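Local coordinates for protein kappa-carrageenase (Pseudoalteromonas carrageenovora, PDB 5OCQ) that cuts kappa-carrageenan internally, hydrolysing the beta-1,4 linkages between D-galactose 4-sulfate and 3,6-anhydro-D-galactose, through its family 16 glycoside hydrolase domain, at residues P113-A118 against L231-R236; F119-T124 against S138-V143. The protein carries 1 engineered substitution. One frame throughout, in Å; residues are numbered along the deposited sequence.

Interaction 1 (P113-A118 against L231-R236); sequences PGVSPA and LSQGLR. With G4S (4-O-sulfo-beta-D-galactopyranose), chain C.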
# COMPACT_ATOMS: atom_id res chain seq x y z
N PRO A 113 -14.76 -11.81 0.37
CA PRO A 113 -13.85 -11.01 -0.45
C PRO A 113 -14.42 -9.63 -0.77
O PRO A 113 -15.64 -9.37 -0.64
CB PRO A 113 -13.72 -11.81 -1.75
CG PRO A 113 -15.08 -12.54 -1.82
CD PRO A 113 -15.47 -12.85 -0.43
N GLY A 114 -13.51 -8.76 -1.20
CA GLY A 114 -13.94 -7.48 -1.82
C GLY A 114 -13.09 -6.23 -1.49
O GLY A 114 -13.20 -5.23 -2.23
N VAL A 115 -12.37 -6.27 -0.37
CA VAL A 115 -11.50 -5.15 0.06
C VAL A 115 -10.11 -5.65 0.45
O VAL A 115 -9.96 -6.81 0.90
CB VAL A 115 -12.05 -4.26 1.19
CG1 VAL A 115 -13.36 -3.59 0.77
CG2 VAL A 115 -12.20 -5.00 2.46
N SER A 116 -9.12 -4.81 0.24
CA SER A 116 -7.76 -5.12 0.56
C SER A 116 -7.08 -4.01 1.35
O SER A 116 -6.66 -2.98 0.75
CB SER A 116 -7.01 -5.42 -0.72
OG SER A 116 -5.62 -5.66 -0.50
N PRO A 117 -6.95 -4.15 2.67
CA PRO A 117 -6.09 -3.27 3.48
C PRO A 117 -4.63 -3.37 3.01
O PRO A 117 -4.14 -4.46 2.68
CB PRO A 117 -6.18 -3.85 4.87
CG PRO A 117 -7.46 -4.63 4.87
CD PRO A 117 -7.59 -5.19 3.50
N ALA A 118 -3.98 -2.22 2.87
CA ALA A 118 -2.57 -2.25 2.43
C ALA A 118 -1.73 -1.26 3.15
O ALA A 118 -2.17 -0.17 3.59
CB ALA A 118 -2.57 -1.89 1.01
N LEU A 231 -1.05 4.14 4.04
CA LEU A 231 -2.00 3.15 4.55
C LEU A 231 -3.31 3.38 3.78
O LEU A 231 -3.76 4.54 3.65
CB LEU A 231 -2.31 3.36 6.06
CG LEU A 231 -1.13 3.02 6.99
CD1 LEU A 231 -1.20 3.86 8.32
CD2 LEU A 231 -1.03 1.55 7.27
N SER A 232 -3.92 2.33 3.23
CA SER A 232 -5.13 2.57 2.45
C SER A 232 -5.96 1.27 2.34
O SER A 232 -5.40 0.18 2.58
CB SER A 232 -4.70 3.06 1.04
OG SER A 232 -4.02 2.04 0.27
N GLN A 233 -7.23 1.39 1.91
CA GLN A 233 -8.09 0.20 1.71
C GLN A 233 -8.60 0.28 0.28
O GLN A 233 -9.30 1.25 -0.09
CB GLN A 233 -9.20 0.08 2.80
CG GLN A 233 -9.98 -1.24 2.63
CD GLN A 233 -10.72 -1.52 3.89
OE1 GLN A 233 -10.15 -2.01 4.86
NE2 GLN A 233 -11.92 -1.08 3.94
N GLY A 234 -8.25 -0.72 -0.55
CA GLY A 234 -8.72 -0.78 -1.89
C GLY A 234 -9.77 -1.83 -2.18
O GLY A 234 -10.05 -2.66 -1.35
N LEU A 235 -10.45 -1.68 -3.33
CA LEU A 235 -11.50 -2.62 -3.76
C LEU A 235 -10.83 -3.75 -4.57
O LEU A 235 -9.84 -3.57 -5.25
CB LEU A 235 -12.57 -1.92 -4.56
CG LEU A 235 -14.04 -2.22 -4.59
CD1 LEU A 235 -14.76 -1.98 -3.28
CD2 LEU A 235 -14.65 -1.42 -5.76
N ARG A 236 -11.44 -4.93 -4.51
CA ARG A 236 -10.98 -6.13 -5.22
C ARG A 236 -12.18 -6.95 -5.76
O ARG A 236 -13.33 -6.61 -5.50
CB ARG A 236 -10.07 -6.99 -4.33
CG ARG A 236 -8.78 -6.33 -3.82
CD ARG A 236 -7.75 -6.12 -4.89
NE ARG A 236 -6.52 -5.60 -4.30
CZ ARG A 236 -6.20 -4.32 -4.09
NH1 ARG A 236 -7.05 -3.37 -4.41
NH2 ARG A 236 -5.05 -4.04 -3.49
C1 G4S C . -0.04 -2.23 -5.97
C2 G4S C . -0.51 -1.12 -6.89
C3 G4S C . -0.74 0.23 -6.18
C4 G4S C . -1.58 -0.04 -4.91
C5 G4S C . -0.86 -1.09 -4.03
C6 G4S C . -1.44 -1.32 -2.66
O1 G4S C . -0.26 -3.50 -6.66
O2 G4S C . 0.54 -0.86 -7.90
O4 G4S C . -2.79 -0.66 -5.39
O5 G4S C . -0.86 -2.34 -4.76
O6 G4S C . -2.64 -2.12 -2.71
S G4S C . -4.30 0.04 -5.30
O7 G4S C . -4.28 1.04 -4.20
O8 G4S C . -4.51 0.65 -6.67
O9 G4S C . -5.15 -1.11 -4.95
O HOH W 1 -5.31 -1.91 -1.43

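Interaction 2 (F119-T124 against S138-V143); sequences FWMYST and SEIDVV. With G4S (4-O-sulfo-beta-D-galactopyranose), chain C; 9RN (3,6-anhydro-alpha-D-galactopyranose), chain B.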
# COMPACT_ATOMS: atom_id res chain seq x y z
N PHE A 119 -0.42 -1.60 3.26
CA PHE A 119 0.57 -0.71 3.88
C PHE A 119 1.73 -0.75 2.90
O PHE A 119 2.17 -1.85 2.51
CB PHE A 119 0.98 -1.26 5.28
CG PHE A 119 2.13 -0.56 5.98
CD1 PHE A 119 2.27 0.87 5.97
CD2 PHE A 119 3.02 -1.29 6.80
CE1 PHE A 119 3.28 1.44 6.69
CE2 PHE A 119 4.07 -0.68 7.47
CZ PHE A 119 4.20 0.70 7.45
N TRP A 120 2.09 0.38 2.33
CA TRP A 120 2.91 0.45 1.11
C TRP A 120 3.54 1.82 0.96
O TRP A 120 3.26 2.71 1.80
CB TRP A 120 2.16 0.04 -0.15
CG TRP A 120 0.94 0.89 -0.45
CD1 TRP A 120 -0.18 1.00 0.33
CD2 TRP A 120 0.70 1.68 -1.63
NE1 TRP A 120 -1.13 1.84 -0.29
CE2 TRP A 120 -0.60 2.29 -1.47
CE3 TRP A 120 1.44 1.98 -2.78
CZ2 TRP A 120 -1.14 3.11 -2.47
CZ3 TRP A 120 0.88 2.75 -3.77
CH2 TRP A 120 -0.38 3.34 -3.59
N MET A 121 4.47 1.95 0.02
CA MET A 121 5.12 3.26 -0.20
C MET A 121 5.38 3.38 -1.71
O MET A 121 5.67 2.38 -2.39
CB MET A 121 6.39 3.46 0.64
CG MET A 121 7.48 2.48 0.29
SD MET A 121 8.86 2.54 1.49
CE MET A 121 8.21 1.41 2.68
N TYR A 122 5.29 4.62 -2.24
CA TYR A 122 5.42 4.82 -3.71
C TYR A 122 5.95 6.16 -4.05
O TYR A 122 5.69 7.13 -3.34
CB TYR A 122 4.12 4.52 -4.43
CG TYR A 122 2.98 5.53 -4.23
CD1 TYR A 122 2.36 5.73 -2.99
CD2 TYR A 122 2.53 6.33 -5.28
CE1 TYR A 122 1.30 6.61 -2.88
CE2 TYR A 122 1.42 7.24 -5.14
CZ TYR A 122 0.84 7.39 -3.93
OH TYR A 122 -0.23 8.26 -3.84
N SER A 123 6.58 6.28 -5.22
CA SER A 123 7.09 7.55 -5.69
C SER A 123 6.24 8.18 -6.75
O SER A 123 5.27 7.60 -7.19
CB SER A 123 8.54 7.32 -6.30
OG SER A 123 8.40 6.64 -7.55
N THR A 124 6.60 9.42 -7.14
CA THR A 124 6.09 9.98 -8.41
C THR A 124 6.57 9.09 -9.56
O THR A 124 7.54 8.33 -9.42
CB THR A 124 6.57 11.45 -8.64
OG1 THR A 124 7.97 11.48 -8.65
CG2 THR A 124 6.05 12.30 -7.56
N SER A 138 9.14 3.66 -8.31
CA SER A 138 9.47 2.65 -7.32
C SER A 138 8.32 2.52 -6.32
O SER A 138 7.78 3.53 -5.89
CB SER A 138 10.73 3.07 -6.44
OG SER A 138 11.94 3.20 -7.24
N GLU A 139 7.90 1.29 -6.08
CA GLU A 139 6.85 0.94 -5.11
C GLU A 139 7.21 -0.26 -4.29
O GLU A 139 7.54 -1.29 -4.83
CB GLU A 139 5.47 0.77 -5.81
CG GLU A 139 4.38 0.32 -4.95
CD GLU A 139 3.09 0.01 -5.64
OE1 GLU A 139 2.85 0.46 -6.80
OE2 GLU A 139 2.25 -0.65 -4.95
N ILE A 140 7.17 -0.16 -2.97
CA ILE A 140 7.34 -1.28 -2.05
C ILE A 140 6.02 -1.53 -1.32
O ILE A 140 5.56 -0.57 -0.61
CB ILE A 140 8.50 -1.04 -1.03
CG1 ILE A 140 9.84 -0.73 -1.74
CG2 ILE A 140 8.59 -2.25 -0.04
CD1 ILE A 140 11.02 -0.39 -0.86
N ASP A 141 5.43 -2.72 -1.44
CA ASP A 141 4.22 -3.05 -0.70
C ASP A 141 4.65 -3.81 0.54
O ASP A 141 5.18 -4.97 0.46
CB ASP A 141 3.28 -3.88 -1.53
CG ASP A 141 2.73 -3.15 -2.75
OD1 ASP A 141 2.95 -1.88 -2.89
OD2 ASP A 141 2.04 -3.78 -3.61
N VAL A 142 4.48 -3.24 1.72
CA VAL A 142 4.81 -3.93 2.98
C VAL A 142 3.89 -5.13 3.14
O VAL A 142 4.33 -6.25 3.50
CB VAL A 142 4.75 -3.05 4.22
CG1 VAL A 142 5.29 -3.77 5.50
CG2 VAL A 142 5.46 -1.75 3.98
N VAL A 143 2.58 -4.94 2.92
CA VAL A 143 1.56 -6.04 2.94
C VAL A 143 0.36 -5.64 2.16
O VAL A 143 -0.05 -4.44 2.25
CB VAL A 143 1.16 -6.53 4.29
CG1 VAL A 143 0.40 -5.43 5.15
CG2 VAL A 143 0.31 -7.78 4.25
C1 G4S C . -0.04 -2.23 -5.97
C2 G4S C . -0.51 -1.12 -6.89
C3 G4S C . -0.74 0.23 -6.18
C4 G4S C . -1.58 -0.04 -4.91
C5 G4S C . -0.86 -1.09 -4.03
C6 G4S C . -1.44 -1.32 -2.66
O1 G4S C . -0.26 -3.50 -6.66
O2 G4S C . 0.54 -0.86 -7.90
O4 G4S C . -2.79 -0.66 -5.39
O5 G4S C . -0.86 -2.34 -4.76
O6 G4S C . -2.64 -2.12 -2.71
S G4S C . -4.30 0.04 -5.30
O7 G4S C . -4.28 1.04 -4.20
O8 G4S C . -4.51 0.65 -6.67
O9 G4S C . -5.15 -1.11 -4.95
C2 9RN B . -2.01 3.30 -7.75
C4 9RN B . -0.74 3.88 -9.81
C5 9RN B . 0.47 3.36 -9.08
C6 9RN B . 0.77 4.55 -8.19
O5 9RN B . 0.06 2.19 -8.31
O3 9RN B . -0.50 5.12 -7.89
C3 9RN B . -1.51 4.43 -8.62
O2 9RN B . -3.09 2.58 -8.47
C1 9RN B . -0.91 2.37 -7.29
O1 9RN B . -1.42 1.08 -7.07

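Interaction 1 (P113-A118 against L231-R236)
Leu231 CA approaches Ala118 O at 3.5 Å, a CA-H...O contact where the antiparallel strands 115-118 and 231-235 pair. Ser232 and Ala118 form a hydrogen-bonded pair; Ala118 N meets Ser232 O at 2.8 Å with a C=O...N angle of 174°. Gln233, CG anti to its backbone N (chi1 -175°), runs extended beside the Pro117 ring and across Val115, CD lying 4.0 Å from Val115 CG2, while NE2 is bonded to Thr61 and Thr260. Gly234 exchanges two backbone bonds with Ser116, and any CB on it would run into Arg236 NH1. Leu235 lies on the Val115 face and lends its carbonyl to the arginine: Arg236 NH1 reaches Leu235 O at 2.9 Å. Arg236 N bonds Gly114 O, and its side chain bends at chi2 (-71°), bringing one guanidinium face over Ser116 CB. NH1 donates to sulfate oxygen O9 of G4S at 3.0 Å; NH2 adds weak bonds to O9 and O6 and a salt bridge to engineered Asp144. A leucine in place of Arg236 would probably deprive sulfate oxygen O9 of its NH1 and NH2 donors and Asp144 of its salt bridge. The arrangement is a substrate-recognition site for the galactose 4-sulfate, built at a strand end of the GH16 beta jelly roll.

Interaction 2 (F119-T124 against S138-V143)
Phe119 O is gripped by two successive amides, Val143 N at 3.1 Å and, weakly and less straight, Val142 N at 2.8 Å. Val142 and Val143 thus both face one residue, a classic beta bulge where segment 138-143 turns a corner at Val142. Val142 CG2 sits over the Phe119 ring face, 4.0 Å from the centroid, a CH-pi contact. Beyond the bulge the strands pair regularly, and Met121 and Ile140 lie side by side on the Phe119 face. The other face carries Trp120, Tyr122, Glu139 and Asp141. Trp120 CG stands between its backbone N and carbonyl carbon (chi1 59°), which lays the indole under the sugar, CH2 3.8 Å from G4S C4. Trp120 CH2 in turn lies over one face of the Tyr122 ring, whose CD2 comes 3.8 Å from C6 of the anhydrogalactose. The extended nucleophile Glu139 crosses the indole, its carboxylate turned 47° from the ring, OE2 3.5 Å from Trp120 CE3. OE2 also comes within 3.0 Å of the anomeric carbon C1 of G4S, while OE1 lies 2.9 Å from G4S O2 and is bonded to Tyr137 OH. At the far end Ser138 N donates almost straight (171°) to Ser123 OG. Strand 119-122 lies between 138-141 and 227-235, strand 153-164 flanks 138-141 on its other edge, and strand 100-107 packs against Phe119 and Met121.

Overall arrangement
Both contacts use strand 115-122, first its beginning and then its remainder: interaction 1 pairs it with strand 227-235, interaction 2 with strand 135-141 and the short strand 143-144. Their centres lie about 14 Å apart in one sheet of the jelly roll. Along the chain interaction 2 is nested inside the long excursion closed by interaction 1. They meet where Ser232 OG and Trp120 NE1 lie 3.0 Å apart, probably hydrogen-bonded, and where Leu231 packs on Phe119. One G4S residue touches both, its sulfate held by interaction 1 and its anomeric carbon beside the nucleophile of interaction 2, so the recognition arginine and the nucleophile come from the two neighbours of one shared strand and meet on the same sugar.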